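PDB 4MO9: periplasmic binding protein from Veillonella parvula, which probably binds an iron-chelate or a similar small solute in the periplasm and hands it to a membrane transporter, as in related TroA-like binding proteins. Local coordinates for residues S273-G277 with F278-E282; A226-M230 with A231-V235. One frame throughout, in Å; residues are numbered along the deposited sequence.

Contact 1 of 2, residues S273-G277 with F278-E282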
ATOM      1  N   SER A 273      14.366 -12.810  -5.118  1.00 39.83           N
ATOM      2  CA  SER A 273      13.246 -11.896  -5.314  1.00 37.34           C
ATOM      3  C   SER A 273      13.751 -10.449  -5.347  1.00 38.04           C
ATOM      4  O   SER A 273      14.795 -10.130  -4.758  1.00 38.61           O
ATOM      5  CB  SER A 273      12.167 -12.083  -4.235  1.00 38.57           C
ATOM      6  OG  SER A 273      12.643 -11.793  -2.926  1.00 38.47           O
HETATM    7  N   MSE A 274      13.046  -9.582  -6.066  1.00 36.53           N
HETATM    8  CA  MSE A 274      13.385  -8.164  -6.057  1.00 34.16           C
HETATM    9  C   MSE A 274      13.219  -7.617  -4.646  1.00 34.47           C
HETATM   10  O   MSE A 274      12.140  -7.738  -4.055  1.00 34.31           O
HETATM   11  CB  MSE A 274      12.470  -7.394  -6.999  1.00 33.69           C
HETATM   12  CG  MSE A 274      12.771  -5.910  -7.042  1.00 33.41           C
HETATM   13 SE   MSE A 274      14.610  -5.615  -7.626  0.83 43.25          SE
HETATM   14  CE  MSE A 274      14.677  -3.746  -7.025  1.00 40.77           C
ATOM     15  N   ARG A 275      14.282  -7.009  -4.120  1.00 36.20           N
ATOM     16  CA  ARG A 275      14.307  -6.514  -2.744  1.00 37.05           C
ATOM     17  C   ARG A 275      14.193  -4.988  -2.661  1.00 37.18           C
ATOM     18  O   ARG A 275      15.020  -4.256  -3.221  1.00 35.13           O
ATOM     19  CB  ARG A 275      15.585  -6.980  -2.029  1.00 36.11           C
ATOM     20  CG  ARG A 275      15.755  -6.442  -0.609  1.00 36.27           C
ATOM     21  CD  ARG A 275      14.700  -7.004   0.367  1.00 34.30           C
ATOM     22  NE  ARG A 275      14.941  -8.418   0.659  1.00 37.39           N
ATOM     23  CZ  ARG A 275      15.739  -8.848   1.633  1.00 43.36           C
ATOM     24  NH1 ARG A 275      16.368  -7.972   2.412  1.00 42.42           N
ATOM     25  NH2 ARG A 275      15.923 -10.153   1.827  1.00 46.01           N
ATOM     26  N   LEU A 276      13.162  -4.533  -1.956  1.00 36.02           N
ATOM     27  CA  LEU A 276      12.977  -3.122  -1.618  1.00 35.64           C
ATOM     28  C   LEU A 276      12.522  -3.043  -0.165  1.00 35.80           C
ATOM     29  O   LEU A 276      12.193  -4.078   0.430  1.00 37.37           O
ATOM     30  CB  LEU A 276      11.934  -2.475  -2.533  1.00 33.02           C
ATOM     31  CG  LEU A 276      12.362  -2.306  -4.002  1.00 30.05           C
ATOM     32  CD1 LEU A 276      11.222  -1.657  -4.804  1.00 28.95           C
ATOM     33  CD2 LEU A 276      13.616  -1.471  -4.081  1.00 29.89           C
ATOM     34  N   GLY A 277      12.511  -1.834   0.403  1.00 34.06           N
ATOM     35  CA  GLY A 277      12.058  -1.632   1.776  1.00 35.35           C
ATOM     36  C   GLY A 277      13.189  -1.253   2.722  1.00 35.76           C
ATOM     37  O   GLY A 277      14.228  -0.741   2.289  1.00 36.76           O
ATOM     38  N   PHE A 278      13.000  -1.518   4.015  1.00 36.17           N
ATOM     39  CA  PHE A 278      13.982  -1.124   5.031  1.00 33.80           C
ATOM     40  C   PHE A 278      15.250  -1.959   5.012  1.00 37.92           C
ATOM     41  O   PHE A 278      16.298  -1.504   5.486  1.00 38.76           O
ATOM     42  CB  PHE A 278      13.354  -1.168   6.428  1.00 34.59           C
ATOM     43  CG  PHE A 278      12.319  -0.104   6.646  1.00 34.56           C
ATOM     44  CD1 PHE A 278      12.701   1.212   6.908  1.00 34.31           C
ATOM     45  CD2 PHE A 278      10.966  -0.409   6.573  1.00 33.67           C
ATOM     46  CE1 PHE A 278      11.746   2.203   7.105  1.00 32.50           C
ATOM     47  CE2 PHE A 278      10.002   0.575   6.769  1.00 33.68           C
ATOM     48  CZ  PHE A 278      10.394   1.885   7.035  1.00 33.51           C
ATOM     49  N   GLU A 279      15.156  -3.178   4.485  1.00 37.83           N
ATOM     50  CA  GLU A 279      16.319  -4.057   4.389  1.00 43.74           C
ATOM     51  C   GLU A 279      16.732  -4.175   2.941  1.00 42.12           C
ATOM     52  O   GLU A 279      16.596  -5.238   2.332  1.00 43.28           O
ATOM     53  CB  GLU A 279      16.000  -5.445   4.925  1.00 49.64           C
ATOM     54  CG  GLU A 279      15.368  -5.418   6.277  1.00 56.37           C
ATOM     55  CD  GLU A 279      16.103  -6.262   7.282  1.00 66.84           C
ATOM     56  OE1 GLU A 279      16.998  -7.041   6.876  1.00 70.88           O
ATOM     57  OE2 GLU A 279      15.784  -6.139   8.484  1.00 70.71           O
ATOM     58  N   ALA A 280      17.247  -3.080   2.400  1.00 39.52           N
ATOM     59  CA  ALA A 280      17.566  -3.000   0.992  1.00 40.56           C
ATOM     60  C   ALA A 280      18.699  -2.010   0.846  1.00 43.28           C
ATOM     61  O   ALA A 280      18.743  -1.004   1.562  1.00 45.00           O
ATOM     62  CB  ALA A 280      16.356  -2.526   0.208  1.00 36.80           C
ATOM     63  N   THR A 281      19.624  -2.295  -0.063  1.00 40.77           N
ATOM     64  CA  THR A 281      20.665  -1.336  -0.397  1.00 43.04           C
ATOM     65  C   THR A 281      20.624  -1.059  -1.894  1.00 42.73           C
ATOM     66  O   THR A 281      20.120  -1.881  -2.666  1.00 40.54           O
ATOM     67  CB  THR A 281      22.058  -1.857  -0.026  1.00 49.28           C
ATOM     68  OG1 THR A 281      22.430  -2.903  -0.932  1.00 48.12           O
ATOM     69  CG2 THR A 281      22.060  -2.383   1.408  1.00 53.32           C
ATOM     70  N   GLU A 282      21.148   0.093  -2.298  1.00 45.41           N
ATOM     71  CA  GLU A 282      21.174   0.478  -3.706  1.00 48.88           C
ATOM     72  C   GLU A 282      21.856  -0.583  -4.586  1.00 48.92           C
ATOM     73  O   GLU A 282      21.300  -1.000  -5.604  1.00 50.18           O
ATOM     74  CB  GLU A 282      21.870   1.835  -3.860  1.00 55.01           C
ATOM     75  CG  GLU A 282      22.079   2.294  -5.296  1.00 59.65           C
ATOM     76  CD  GLU A 282      20.802   2.790  -5.948  1.00 62.48           C
ATOM     77  OE1 GLU A 282      19.847   3.140  -5.215  1.00 63.68           O
ATOM     78  OE2 GLU A 282      20.759   2.836  -7.198  1.00 64.03           O
TER
HETATM   79  O   HOH W   1      18.087  -8.550   4.849  1.00 63.21           O
HETATM   80  O   HOH W   2      13.284  -4.554   2.934  1.00 37.93           O
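Arg-275 NH1 is gripped twice, by the backbone carbonyl of Glu-279 and by a water. It donates to Glu-279 O over 2.7 Å, nearly straight at 158°, and the oxygen lies at the edge of the guanidinium, close to its plane. This arginine-to-carbonyl bond closes a turn in the loop between strand 259-263 and helix 282-295, in the C-terminal alpha/beta lobe of a solute-binding protein fold. The long side chain can reach because it leaves the backbone with CG opposite N (chi1 176°) and then bends at both chi2 and chi3, carrying CG and CD past the same oxygen. Arg-275 and Glu-279 run alongside each other, but their charged ends do not touch. Water 1 bridges them, accepting from Arg-275 NH1 and donating to Glu-279 OE1. The other carboxylate oxygen, OE2, forms a salt bridge with Lys-83 of helix 79-88, so the two cations probably help to keep this glutamate ionised. A second water spans the backbone inside the turn, donating to Leu-276 O at 2.8 Å while accepting from Glu-279 N. At the bend, Gly-277 takes a positive phi of 111°, where a CB would be pressed against the carbonyl of Leu-276, so glycine suits the place. The CB bond of Phe-278 points away from residues 273-277, although CB still touches Gly-277; its ring stacks on His-84 and meets Trp-364 edge-to-face, and its backbone N is bonded to Asp-80. Through Asp-80, Lys-83 and His-84 the loop abuts a helix from the N-terminal half of the chain. Thr-281 caps helix 282-295 through its bond to Ser-284 N. Small enough to lie against the turn, Ala-280 sets its CB 3.9 Å from Leu-276 CA and 3.5 Å from Gly-277 O.

Contact 2 of 2, residues A226-M230 with A231-V235; sequences ALATM and AGADV
Gly-232 N reaches Thr-229 O from well above the carbonyl plane, 67° out of it, yet the 3.0 Å bond is sound, with an N-H...O angle of 156°. Beside it, Ala-228 O accepts from Ala-233 N at 3.0 Å and, weakly, from Ala-231 N, whose better bond is to Leu-227 O. Carbonyls 227 to 229, near the end of helix 224-230, are thus met by N-H groups of the chain that turns back past them. Gly-232 permits the turn: its positive phi would drive a CB against the carbonyl O of Ala-231. Ala-228, with only a methyl, lets Val-235 come close, its CG2 3.9 Å from Ala-228 CB. The CG2 methyl of Val-235 also lies 3.6 Å from Thr-229 OG1, the two side chains crossing at about a right angle. Set beside its own backbone N (chi1 -64°), Thr-229 OG1 is hydrogen-bonded with Gly-220 O and with Gly-225 O, one turn back, and accepts from water 4, which takes the N-H of Val-235 and donates to Ala-233 O. Water 3 links Thr-229 O to Ala-233 O. Leu-227 and Ala-231 pack on helix 324-334. These bonds make a Schellman motif with Gly-232 at C-prime, ending the helix of a beta-alpha-beta unit just before strand 234-235.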
ATOM      1  N   ALA A 226      -4.507  -1.094 -12.198  1.00 32.56           N
ATOM      2  CA  ALA A 226      -5.425   0.042 -12.123  1.00 34.02           C
ATOM      3  C   ALA A 226      -4.647   1.346 -11.966  1.00 33.57           C
ATOM      4  O   ALA A 226      -4.962   2.353 -12.609  1.00 32.67           O
ATOM      5  CB  ALA A 226      -6.423  -0.131 -10.978  1.00 37.13           C
ATOM      6  N   LEU A 227      -3.642   1.331 -11.093  1.00 30.91           N
ATOM      7  CA  LEU A 227      -2.828   2.512 -10.850  1.00 29.99           C
ATOM      8  C   LEU A 227      -2.065   2.932 -12.107  1.00 31.47           C
ATOM      9  O   LEU A 227      -1.993   4.125 -12.426  1.00 31.27           O
ATOM     10  CB  LEU A 227      -1.845   2.252  -9.710  1.00 29.02           C
ATOM     11  CG  LEU A 227      -2.467   2.051  -8.327  1.00 28.91           C
ATOM     12  CD1 LEU A 227      -1.398   1.572  -7.348  1.00 30.20           C
ATOM     13  CD2 LEU A 227      -3.081   3.345  -7.838  1.00 29.62           C
ATOM     14  N   ALA A 228      -1.502   1.965 -12.821  1.00 31.17           N
ATOM     15  CA  ALA A 228      -0.750   2.285 -14.041  1.00 29.90           C
ATOM     16  C   ALA A 228      -1.665   2.910 -15.097  1.00 31.53           C
ATOM     17  O   ALA A 228      -1.289   3.865 -15.782  1.00 33.83           O
ATOM     18  CB  ALA A 228      -0.080   1.042 -14.585  1.00 31.11           C
ATOM     19  N   THR A 229      -2.871   2.370 -15.224  1.00 32.31           N
ATOM     20  CA  THR A 229      -3.864   2.938 -16.134  1.00 34.79           C
ATOM     21  C   THR A 229      -4.243   4.381 -15.767  1.00 33.92           C
ATOM     22  O   THR A 229      -4.317   5.251 -16.641  1.00 32.68           O
ATOM     23  CB  THR A 229      -5.120   2.057 -16.175  1.00 37.92           C
ATOM     24  OG1 THR A 229      -4.766   0.777 -16.719  1.00 37.53           O
ATOM     25  CG2 THR A 229      -6.201   2.695 -17.040  1.00 39.20           C
HETATM   26  N   MSE A 230      -4.467   4.642 -14.482  1.00 31.54           N
HETATM   27  CA  MSE A 230      -4.820   5.990 -14.039  1.00 31.88           C
HETATM   28  C   MSE A 230      -3.689   6.983 -14.275  1.00 33.43           C
HETATM   29  O   MSE A 230      -3.931   8.182 -14.452  1.00 32.76           O
HETATM   30  CB  MSE A 230      -5.189   5.990 -12.553  1.00 30.70           C
HETATM   31  CG  MSE A 230      -6.345   5.071 -12.213  1.00 35.96           C
HETATM   32 SE   MSE A 230      -6.912   5.316 -10.339  0.71 52.62          SE
HETATM   33  CE  MSE A 230      -7.137   7.248 -10.425  1.00 35.92           C
ATOM     34  N   ALA A 231      -2.455   6.477 -14.249  1.00 30.13           N
ATOM     35  CA  ALA A 231      -1.268   7.296 -14.446  1.00 31.10           C
ATOM     36  C   ALA A 231      -0.908   7.392 -15.927  1.00 33.15           C
ATOM     37  O   ALA A 231       0.160   7.899 -16.271  1.00 35.46           O
ATOM     38  CB  ALA A 231      -0.093   6.721 -13.659  1.00 29.21           C
ATOM     39  N   GLY A 232      -1.776   6.892 -16.806  1.00 33.04           N
ATOM     40  CA  GLY A 232      -1.636   7.156 -18.228  1.00 32.01           C
ATOM     41  C   GLY A 232      -0.838   6.133 -19.020  1.00 35.62           C
ATOM     42  O   GLY A 232      -0.310   6.458 -20.093  1.00 36.87           O
ATOM     43  N   ALA A 233      -0.751   4.901 -18.521  1.00 34.04           N
ATOM     44  CA  ALA A 233      -0.053   3.847 -19.265  1.00 37.40           C
ATOM     45  C   ALA A 233      -1.004   2.870 -19.964  1.00 38.09           C
ATOM     46  O   ALA A 233      -2.173   2.726 -19.573  1.00 38.56           O
ATOM     47  CB  ALA A 233       0.895   3.092 -18.360  1.00 36.87           C
ATOM     48  N   ASP A 234      -0.492   2.204 -20.995  1.00 38.87           N
ATOM     49  CA  ASP A 234      -1.205   1.108 -21.643  1.00 41.65           C
ATOM     50  C   ASP A 234      -0.686  -0.220 -21.081  1.00 41.04           C
ATOM     51  O   ASP A 234       0.398  -0.679 -21.453  1.00 40.45           O
ATOM     52  CB  ASP A 234      -0.987   1.159 -23.162  1.00 45.15           C
ATOM     53  CG  ASP A 234      -1.838   0.151 -23.914  1.00 51.64           C
ATOM     54  OD1 ASP A 234      -2.510  -0.676 -23.261  1.00 51.84           O
ATOM     55  OD2 ASP A 234      -1.829   0.176 -25.167  1.00 55.18           O
ATOM     56  N   VAL A 235      -1.454  -0.831 -20.179  1.00 38.62           N
ATOM     57  CA  VAL A 235      -1.050  -2.087 -19.543  1.00 37.48           C
ATOM     58  C   VAL A 235      -1.154  -3.273 -20.519  1.00 41.17           C
ATOM     59  O   VAL A 235      -2.258  -3.701 -20.863  1.00 42.04           O
ATOM     60  CB  VAL A 235      -1.901  -2.354 -18.284  1.00 37.31           C
ATOM     61  CG1 VAL A 235      -1.471  -3.642 -17.607  1.00 37.96           C
ATOM     62  CG2 VAL A 235      -1.792  -1.178 -17.310  1.00 35.10           C
TER
HETATM   63  O   HOH W   3      -4.142   4.965 -19.245  1.00 42.24           O
HETATM   64  O   HOH W   4      -4.018   0.168 -19.488  1.00 42.86           O

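Neither contact spans a long loop; each is a bend of neighbouring residues, and the two follow in series, neither nesting nor crossing. Contact 2 comes first, turning the chain from helix 224-230 into strand 234-235, an outer strand of the mixed sheet beside 201-206. The chain then runs through helix 249-255 and strand 259-263 of that sheet before contact 1 shapes the loop into helix 282-295. Their centres are 25 Å apart and their nearest atoms about 13 Å, without touch. Contact 2 thus joins helix to sheet within one lobe, whereas contact 1 leads from the same sheet towards helix 79-88 of the other half of the protein.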